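Local coordinates for protein tannase (Lactobacillus plantarum, PDB 3WA7) that hydrolyses the galloyl ester bonds of hydrolysable tannins, probably through the serine nucleophile and charge relay of an alpha/beta-hydrolase fold, at residues D329-L332 and S333-L336. Sequence-based numbering, arbitrary orientation.
With SO4 (sulfate ion), chain B.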
# COMPACT_ATOMS: atom_id res chain seq x y z
N ASP A 329 -14.30 -9.38 25.33
CA ASP A 329 -12.92 -9.17 25.74
C ASP A 329 -11.97 -9.96 24.85
O ASP A 329 -12.39 -10.80 24.06
CB ASP A 329 -12.71 -9.59 27.19
CG ASP A 329 -11.65 -8.76 27.90
OD1 ASP A 329 -10.75 -8.23 27.22
OD2 ASP A 329 -11.72 -8.64 29.14
N LEU A 330 -10.68 -9.68 25.00
CA LEU A 330 -9.66 -10.35 24.21
C LEU A 330 -8.31 -10.37 24.91
O LEU A 330 -7.86 -9.36 25.44
CB LEU A 330 -9.50 -9.65 22.85
CG LEU A 330 -8.24 -10.04 22.06
CD1 LEU A 330 -8.31 -11.51 21.65
CD2 LEU A 330 -8.11 -9.15 20.83
N ASP A 331 -7.70 -11.55 24.92
CA ASP A 331 -6.36 -11.72 25.46
C ASP A 331 -5.53 -11.53 24.19
O ASP A 331 -5.36 -12.47 23.42
CB ASP A 331 -6.18 -13.15 26.00
CG ASP A 331 -4.78 -13.39 26.55
OD1 ASP A 331 -3.83 -12.74 26.08
OD2 ASP A 331 -4.64 -14.25 27.45
N LEU A 332 -5.05 -10.31 23.96
CA LEU A 332 -4.29 -10.01 22.75
C LEU A 332 -3.06 -10.89 22.57
O LEU A 332 -2.78 -11.34 21.46
CB LEU A 332 -3.88 -8.53 22.74
CG LEU A 332 -3.09 -8.04 21.53
CD1 LEU A 332 -3.86 -8.34 20.25
CD2 LEU A 332 -2.85 -6.53 21.65
N SER A 333 -2.32 -11.13 23.64
CA SER A 333 -1.13 -11.96 23.56
C SER A 333 -1.50 -13.36 23.09
O SER A 333 -0.78 -13.95 22.27
CB SER A 333 -0.44 -12.03 24.92
OG SER A 333 0.02 -10.75 25.32
N ALA A 334 -2.61 -13.88 23.59
CA ALA A 334 -3.07 -15.21 23.20
C ALA A 334 -3.44 -15.23 21.72
O ALA A 334 -3.11 -16.18 21.00
CB ALA A 334 -4.26 -15.63 24.05
N TYR A 335 -4.12 -14.18 21.26
CA TYR A 335 -4.51 -14.10 19.86
C TYR A 335 -3.28 -14.08 18.95
O TYR A 335 -3.22 -14.80 17.95
CB TYR A 335 -5.35 -12.84 19.60
CG TYR A 335 -5.69 -12.63 18.14
CD1 TYR A 335 -6.63 -13.43 17.51
CD2 TYR A 335 -5.03 -11.66 17.38
CE1 TYR A 335 -6.92 -13.27 16.15
CE2 TYR A 335 -5.30 -11.49 16.03
CZ TYR A 335 -6.25 -12.31 15.42
OH TYR A 335 -6.53 -12.16 14.07
N LEU A 336 -2.31 -13.26 19.30
CA LEU A 336 -1.09 -13.15 18.50
C LEU A 336 -0.32 -14.46 18.42
O LEU A 336 0.21 -14.81 17.36
CB LEU A 336 -0.20 -12.03 19.07
CG LEU A 336 -0.88 -10.67 18.94
CD1 LEU A 336 -0.09 -9.61 19.70
CD2 LEU A 336 -1.01 -10.30 17.46
S SO4 B . -3.43 -8.36 26.72
O1 SO4 B . -4.77 -8.41 26.12
O2 SO4 B . -2.47 -9.13 25.90
O3 SO4 B . -2.98 -6.96 26.82
O4 SO4 B . -3.48 -8.95 28.07
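D331 and A334 meet at the start of helix 332-339, where the aspartate side chain caps a backbone N-H of the first turn. A334 N donates to D331 OD1 at 3.0 Å, reaching the oxygen from above the carboxylate, 64° out of its plane. D331 CG lies anti to the backbone N (chi1 178°), beside its own carbonyl carbon, which brings OD1 to A334 N, and CG also rests against the A334 methyl, CG to CB 3.4 Å. Main-chain bonds take over from there: Y335 N donates to D331 O, and L336 N to L332 O at 2.9 Å.

This is an N-cap at a strand-to-helix junction: strand 326-330, paired with strand 320-323 in a two-stranded hairpin, passes through D331 into the helix, about 26 Å from the centre of the chain (between centres). The N-H groups at the helix start also hold a sulfate, probably from the crystallisation liquor. L332 N donates to sulfate O1 at 2.9 Å. Sulfate O2 accepts from both S333 N and S333 OG, each at 3.0 Å. The S333 hydroxyl stands beside its own backbone N (chi1 -63°), which lets both groups grip the same oxygen. R293 NE and R297 NH2, from helix 291-309, also hydrogen-bond the sulfate.

Apolar contacts lie along the helix and back to the strand. L332 CG touches L336 CD1 at 3.8 Å, one turn on, and L330 CD1 meets Y335 CB at 3.8 Å. L330 and L332 both reach L300 of helix 291-309; an alanine in place of L332 would probably open a gap against L300 and take from L336 CD1 the packing of L332 CG. The Y335 ring packs edge-to-face with Y317, and its OH is hydrogen-bonded to A417 O.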